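Local structure of LysR family transcriptional regulator (Vibrio vulnificus, 5FHK) at residues L99-W113 and N125-V139. The protein probably acts as a LysR-type transcription factor that activates virulence genes, this chain being its regulatory domain, which lacks the DNA-binding part. Residues are numbered along the deposited sequence; the frame is centred on the assembly and turned at random.
Sequences LHDHFLLKGHPLLKW and NVDRGRFQANALNVV
The ammonium group of K106 illustrates how a buried charge can be held by oxygens of a turn. NZ donates to N125 OD1 and to D127 O, both at 2.7 Å, the latter bond lying on a lone pair in the carbonyl plane; N125 O adds a weak third. The lysine chain is extended beyond CG, which carries CE over one face of the W113 indole and NZ into the loop. With CG anti to the backbone N (chi1 -173°), N125 presents its amide to the lysine. OD1 takes two donors, K106 NZ in the carbonyl plane and D127 N from above it, the second closing an Asx turn; L104 CD1 lies beside OD1 at 3.5 Å. The nearby D127 carboxylate, though not touching NZ, may further favour the charged lysine. D127 OD2 lies 3.0 Å from H100 CD2, the ring and carboxylate planes 42° apart, while H100 ND1 bonds E97 O.

Beyond the lysine, strands 104-107 and 131-133 run parallel: K106 N donates to F131 O, and K106 O accepts from A133 N. H108 N continues the ladder to A133 O, whereas W113 and N125 form an antiparallel hydrogen-bonded pair. At one end the R130 guanidinium covers the F103 ring in a cation-pi contact, CZ 4.4 Å from the centroid and the planes 37° apart; NH1 also bonds L147 O of the same chain, and NH2 bonds M30 O of the second subunit. At the other end L136 CD2 packs 3.6 Å from G107 CA. V139 lies along the face that carries L105, CG1 on L105 CB and CG2 on G107 CA.

Within this periplasmic-binding-protein-like regulatory domain, strand 149-153 flanks 104-107, helix 136-144 covers the L105 and F131 face, and strand 131-133 pairs in parallel with a strand of the second subunit, continuing the sheet across the interface.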
loop_
_atom_site.group_PDB
_atom_site.type_symbol
_atom_site.label_atom_id
_atom_site.label_comp_id
_atom_site.label_asym_id
_atom_site.label_seq_id
_atom_site.Cartn_x
_atom_site.Cartn_y
_atom_site.Cartn_z
ATOM N N LEU A 99 -5.384 27.554 -2.646
ATOM C CA LEU A 99 -5.114 26.214 -3.158
ATOM C C LEU A 99 -5.625 26.037 -4.586
ATOM O O LEU A 99 -5.040 25.267 -5.365
ATOM C CB LEU A 99 -5.721 25.169 -2.232
ATOM C CG LEU A 99 -5.135 25.171 -0.817
ATOM C CD1 LEU A 99 -5.752 24.056 0.001
ATOM C CD2 LEU A 99 -3.634 25.024 -0.883
ATOM N N HIS A 100 -6.676 26.774 -4.961
ATOM C CA HIS A 100 -7.256 26.640 -6.296
ATOM C C HIS A 100 -6.239 26.893 -7.402
ATOM O O HIS A 100 -6.328 26.286 -8.473
ATOM C CB HIS A 100 -8.438 27.587 -6.435
ATOM C CG HIS A 100 -9.563 27.261 -5.508
ATOM N ND1 HIS A 100 -9.758 27.914 -4.311
ATOM C CD2 HIS A 100 -10.537 26.325 -5.590
ATOM C CE1 HIS A 100 -10.811 27.403 -3.698
ATOM N NE2 HIS A 100 -11.304 26.439 -4.456
ATOM N N ASP A 101 -5.251 27.746 -7.153
ATOM C CA ASP A 101 -4.285 28.137 -8.167
ATOM C C ASP A 101 -2.998 27.323 -8.109
ATOM O O ASP A 101 -1.980 27.752 -8.669
ATOM C CB ASP A 101 -3.981 29.623 -8.026
ATOM C CG ASP A 101 -5.244 30.466 -8.050
ATOM O OD1 ASP A 101 -6.099 30.215 -8.931
ATOM O OD2 ASP A 101 -5.394 31.358 -7.185
ATOM N N HIS A 102 -3.030 26.153 -7.462
ATOM C CA HIS A 102 -1.864 25.306 -7.279
ATOM C C HIS A 102 -2.176 23.898 -7.774
ATOM O O HIS A 102 -3.338 23.479 -7.820
ATOM C CB HIS A 102 -1.442 25.249 -5.806
ATOM C CG HIS A 102 -0.542 26.369 -5.392
ATOM N ND1 HIS A 102 0.832 26.271 -5.433
ATOM C CD2 HIS A 102 -0.817 27.613 -4.934
ATOM C CE1 HIS A 102 1.365 27.411 -5.030
ATOM N NE2 HIS A 102 0.386 28.239 -4.716
ATOM N N PHE A 103 -1.114 23.172 -8.139
ATOM C CA PHE A 103 -1.224 21.760 -8.480
ATOM C C PHE A 103 -1.479 20.957 -7.209
ATOM O O PHE A 103 -0.667 20.996 -6.279
ATOM C CB PHE A 103 0.055 21.251 -9.155
ATOM C CG PHE A 103 0.386 21.907 -10.482
ATOM C CD1 PHE A 103 -0.248 21.513 -11.653
ATOM C CD2 PHE A 103 1.355 22.901 -10.557
ATOM C CE1 PHE A 103 0.072 22.126 -12.888
ATOM C CE2 PHE A 103 1.681 23.498 -11.766
ATOM C CZ PHE A 103 1.042 23.105 -12.929
ATOM N N LEU A 104 -2.574 20.208 -7.179
ATOM C CA LEU A 104 -2.958 19.437 -6.003
ATOM C C LEU A 104 -2.834 17.950 -6.285
ATOM O O LEU A 104 -3.033 17.498 -7.413
ATOM C CB LEU A 104 -4.384 19.771 -5.559
ATOM C CG LEU A 104 -4.597 21.255 -5.258
ATOM C CD1 LEU A 104 -5.992 21.505 -4.704
ATOM C CD2 LEU A 104 -3.517 21.749 -4.312
ATOM N N LEU A 105 -2.456 17.199 -5.250
ATOM C CA LEU A 105 -2.341 15.750 -5.323
ATOM C C LEU A 105 -3.202 15.161 -4.222
ATOM O O LEU A 105 -3.025 15.495 -3.044
ATOM C CB LEU A 105 -0.889 15.298 -5.182
ATOM C CG LEU A 105 0.116 16.184 -5.916
ATOM C CD1 LEU A 105 1.581 15.949 -5.449
ATOM C CD2 LEU A 105 -0.025 15.983 -7.416
ATOM N N LYS A 106 -4.149 14.301 -4.602
ATOM C CA LYS A 106 -5.194 13.876 -3.680
ATOM C C LYS A 106 -5.297 12.353 -3.647
ATOM O O LYS A 106 -5.374 11.711 -4.697
ATOM C CB LYS A 106 -6.533 14.506 -4.080
ATOM C CG LYS A 106 -6.613 16.014 -3.805
ATOM C CD LYS A 106 -7.958 16.604 -4.147
ATOM C CE LYS A 106 -8.116 17.997 -3.522
ATOM N NZ LYS A 106 -9.464 18.573 -3.765
ATOM N N GLY A 107 -5.293 11.784 -2.447
ATOM C CA GLY A 107 -5.450 10.349 -2.284
ATOM C C GLY A 107 -6.546 10.022 -1.295
ATOM O O GLY A 107 -6.691 10.694 -0.270
ATOM N N HIS A 108 -7.323 8.974 -1.614
ATOM C CA HIS A 108 -8.377 8.504 -0.720
ATOM C C HIS A 108 -7.777 8.117 0.628
ATOM O O HIS A 108 -6.669 7.567 0.675
ATOM C CB HIS A 108 -9.097 7.283 -1.305
ATOM C CG HIS A 108 -10.145 7.604 -2.328
ATOM N ND1 HIS A 108 -10.008 7.272 -3.660
ATOM C CD2 HIS A 108 -11.368 8.176 -2.207
ATOM C CE1 HIS A 108 -11.090 7.646 -4.321
ATOM N NE2 HIS A 108 -11.930 8.199 -3.463
ATOM N N PRO A 109 -8.496 8.342 1.745
ATOM C CA PRO A 109 -9.844 8.909 1.878
ATOM C C PRO A 109 -9.822 10.426 2.078
ATOM O O PRO A 109 -10.695 10.971 2.758
ATOM C CB PRO A 109 -10.373 8.214 3.135
ATOM C CG PRO A 109 -9.141 8.143 4.029
ATOM C CD PRO A 109 -7.944 7.971 3.063
ATOM N N LEU A 110 -8.801 11.080 1.519
ATOM C CA LEU A 110 -8.603 12.521 1.583
ATOM C C LEU A 110 -8.718 13.142 0.194
ATOM O O LEU A 110 -7.887 13.963 -0.215
ATOM C CB LEU A 110 -7.252 12.852 2.214
ATOM C CG LEU A 110 -6.926 12.240 3.582
ATOM C CD1 LEU A 110 -5.569 12.748 4.079
ATOM C CD2 LEU A 110 -8.035 12.553 4.616
ATOM N N LEU A 111 -9.726 12.715 -0.573
ATOM C CA LEU A 111 -10.068 13.422 -1.802
ATOM C C LEU A 111 -10.748 14.751 -1.515
ATOM O O LEU A 111 -10.743 15.642 -2.374
ATOM C CB LEU A 111 -10.976 12.567 -2.685
ATOM C CG LEU A 111 -10.342 11.397 -3.447
ATOM C CD1 LEU A 111 -11.130 11.105 -4.750
ATOM C CD2 LEU A 111 -8.871 11.658 -3.730
ATOM N N LYS A 112 -11.331 14.894 -0.330
ATOM C CA LYS A 112 -11.949 16.133 0.127
ATOM C C LYS A 112 -11.061 16.720 1.215
ATOM O O LYS A 112 -10.701 16.022 2.170
ATOM C CB LYS A 112 -13.363 15.866 0.650
ATOM C CG LYS A 112 -14.173 17.106 1.064
ATOM C CD LYS A 112 -15.545 16.672 1.572
ATOM C CE LYS A 112 -15.777 17.122 3.005
ATOM N NZ LYS A 112 -14.728 16.534 3.915
ATOM N N TRP A 113 -10.668 17.976 1.051
ATOM C CA TRP A 113 -9.778 18.631 2.004
ATOM C C TRP A 113 -10.620 19.603 2.821
ATOM O O TRP A 113 -11.048 20.639 2.308
ATOM C CB TRP A 113 -8.636 19.374 1.310
ATOM C CG TRP A 113 -7.648 18.548 0.575
ATOM C CD1 TRP A 113 -7.671 17.188 0.374
ATOM C CD2 TRP A 113 -6.471 19.029 -0.078
ATOM N NE1 TRP A 113 -6.583 16.805 -0.363
ATOM C CE2 TRP A 113 -5.821 17.914 -0.640
ATOM C CE3 TRP A 113 -5.891 20.301 -0.224
ATOM C CZ2 TRP A 113 -4.624 18.027 -1.347
ATOM C CZ3 TRP A 113 -4.698 20.414 -0.938
ATOM C CH2 TRP A 113 -4.087 19.284 -1.500
ATOM N N ASN A 125 -11.852 22.074 0.034
ATOM C CA ASN A 125 -11.299 22.011 -1.316
ATOM C C ASN A 125 -11.742 20.732 -2.014
ATOM O O ASN A 125 -11.421 19.624 -1.565
ATOM C CB ASN A 125 -9.778 22.091 -1.318
ATOM C CG ASN A 125 -9.216 22.190 -2.720
ATOM O OD1 ASN A 125 -9.205 21.195 -3.464
ATOM N ND2 ASN A 125 -8.744 23.381 -3.096
ATOM N N VAL A 126 -12.429 20.901 -3.139
ATOM C CA VAL A 126 -12.983 19.816 -3.928
ATOM C C VAL A 126 -12.399 19.786 -5.337
ATOM O O VAL A 126 -12.887 19.042 -6.190
ATOM C CB VAL A 126 -14.523 19.902 -3.973
ATOM C CG1 VAL A 126 -15.106 19.820 -2.574
ATOM C CG2 VAL A 126 -14.955 21.184 -4.641
ATOM N N ASP A 127 -11.369 20.593 -5.603
ATOM C CA ASP A 127 -10.751 20.618 -6.923
ATOM C C ASP A 127 -10.168 19.254 -7.271
ATOM O O ASP A 127 -9.678 18.526 -6.408
ATOM C CB ASP A 127 -9.623 21.650 -6.983
ATOM C CG ASP A 127 -10.000 22.978 -6.374
ATOM O OD1 ASP A 127 -11.198 23.223 -6.126
ATOM O OD2 ASP A 127 -9.077 23.779 -6.135
ATOM N N ARG A 128 -10.209 18.913 -8.553
ATOM C CA ARG A 128 -9.537 17.706 -8.984
ATOM C C ARG A 128 -8.036 17.936 -8.955
ATOM O O ARG A 128 -7.542 18.987 -9.377
ATOM C CB ARG A 128 -9.977 17.283 -10.382
ATOM C CG ARG A 128 -9.534 15.862 -10.734
ATOM C CD ARG A 128 -10.230 15.341 -11.960
ATOM N NE ARG A 128 -11.600 15.826 -11.992
ATOM C CZ ARG A 128 -12.271 16.085 -13.108
ATOM N NH1 ARG A 128 -11.690 15.897 -14.285
ATOM N NH2 ARG A 128 -13.515 16.538 -13.042
ATOM N N GLY A 129 -7.314 16.958 -8.438
ATOM C CA GLY A 129 -5.873 17.058 -8.430
ATOM C C GLY A 129 -5.275 16.894 -9.815
ATOM O O GLY A 129 -5.847 16.262 -10.707
ATOM N N ARG A 130 -4.090 17.483 -9.986
ATOM C CA ARG A 130 -3.200 17.070 -11.064
ATOM C C ARG A 130 -3.038 15.554 -11.071
ATOM O O ARG A 130 -2.893 14.942 -12.134
ATOM C CB ARG A 130 -1.844 17.769 -10.899
ATOM C CG ARG A 130 -0.734 17.309 -11.859
ATOM C CD ARG A 130 0.563 18.066 -11.564
ATOM N NE ARG A 130 1.528 18.016 -12.661
ATOM C CZ ARG A 130 2.686 18.685 -12.665
ATOM N NH1 ARG A 130 3.017 19.449 -11.625
ATOM N NH2 ARG A 130 3.504 18.590 -13.711
ATOM N N PHE A 131 -3.094 14.936 -9.894
ATOM C CA PHE A 131 -2.950 13.503 -9.706
ATOM C C PHE A 131 -3.923 13.111 -8.612
ATOM O O PHE A 131 -3.915 13.736 -7.546
ATOM C CB PHE A 131 -1.508 13.148 -9.304
ATOM C CG PHE A 131 -1.268 11.677 -9.079
ATOM C CD1 PHE A 131 -0.787 11.219 -7.863
ATOM C CD2 PHE A 131 -1.477 10.762 -10.096
ATOM C CE1 PHE A 131 -0.545 9.861 -7.654
ATOM C CE2 PHE A 131 -1.250 9.398 -9.904
ATOM C CZ PHE A 131 -0.778 8.941 -8.695
ATOM N N GLN A 132 -4.781 12.124 -8.879
ATOM C CA GLN A 132 -5.683 11.567 -7.879
ATOM C C GLN A 132 -5.518 10.062 -7.834
ATOM O O GLN A 132 -5.449 9.413 -8.886
ATOM C CB GLN A 132 -7.141 11.891 -8.170
ATOM C CG GLN A 132 -7.437 13.356 -8.029
ATOM C CD GLN A 132 -8.906 13.658 -7.943
ATOM O OE1 GLN A 132 -9.281 14.820 -7.835
ATOM N NE2 GLN A 132 -9.749 12.623 -7.994
ATOM N N ALA A 133 -5.483 9.504 -6.618
ATOM C CA ALA A 133 -5.287 8.068 -6.460
ATOM C C ALA A 133 -6.119 7.548 -5.299
ATOM O O ALA A 133 -6.474 8.291 -4.387
ATOM C CB ALA A 133 -3.805 7.724 -6.247
ATOM N N ASN A 134 -6.423 6.255 -5.339
ATOM C CA ASN A 134 -7.115 5.607 -4.229
ATOM C C ASN A 134 -6.172 5.142 -3.112
ATOM O O ASN A 134 -6.633 4.471 -2.181
ATOM C CB ASN A 134 -7.948 4.424 -4.739
ATOM C CG ASN A 134 -7.123 3.398 -5.496
ATOM O OD1 ASN A 134 -6.025 3.690 -5.994
ATOM N ND2 ASN A 134 -7.661 2.187 -5.608
ATOM N N ALA A 135 -4.879 5.468 -3.177
ATOM C CA ALA A 135 -3.928 5.145 -2.114
ATOM C C ALA A 135 -3.024 6.349 -1.862
ATOM O O ALA A 135 -2.662 7.061 -2.800
ATOM C CB ALA A 135 -3.064 3.915 -2.463
ATOM N N LEU A 136 -2.620 6.551 -0.604
ATOM C CA LEU A 136 -1.847 7.747 -0.256
ATOM C C LEU A 136 -0.351 7.575 -0.457
ATOM O O LEU A 136 0.354 8.575 -0.657
ATOM C CB LEU A 136 -2.107 8.165 1.200
ATOM C CG LEU A 136 -3.386 9.011 1.376
ATOM C CD1 LEU A 136 -3.691 9.262 2.855
ATOM C CD2 LEU A 136 -3.307 10.327 0.621
ATOM N N ASN A 137 0.151 6.336 -0.420
ATOM C CA ASN A 137 1.574 6.135 -0.643
ATOM C C ASN A 137 2.000 6.643 -2.023
ATOM O O ASN A 137 3.010 7.344 -2.137
ATOM C CB ASN A 137 1.953 4.660 -0.432
ATOM C CG ASN A 137 1.279 3.712 -1.430
ATOM O OD1 ASN A 137 0.237 4.023 -2.023
ATOM N ND2 ASN A 137 1.880 2.536 -1.608
ATOM N N VAL A 138 1.231 6.345 -3.082
ATOM C CA VAL A 138 1.665 6.820 -4.401
ATOM C C VAL A 138 1.499 8.331 -4.529
ATOM O O VAL A 138 2.218 8.973 -5.295
ATOM C CB VAL A 138 0.926 6.093 -5.536
ATOM C CG1 VAL A 138 1.237 4.594 -5.498
ATOM C CG2 VAL A 138 -0.541 6.350 -5.449
ATOM N N VAL A 139 0.534 8.915 -3.818
ATOM C CA VAL A 139 0.386 10.368 -3.782
ATOM C C VAL A 139 1.630 11.020 -3.173
ATOM O O VAL A 139 2.126 12.036 -3.666
ATOM C CB VAL A 139 -0.894 10.737 -3.004
ATOM C CG1 VAL A 139 -1.023 12.232 -2.867
ATOM C CG2 VAL A 139 -2.141 10.164 -3.729
HETATM O O HOH W 1 -5.375 20.643 -8.562
#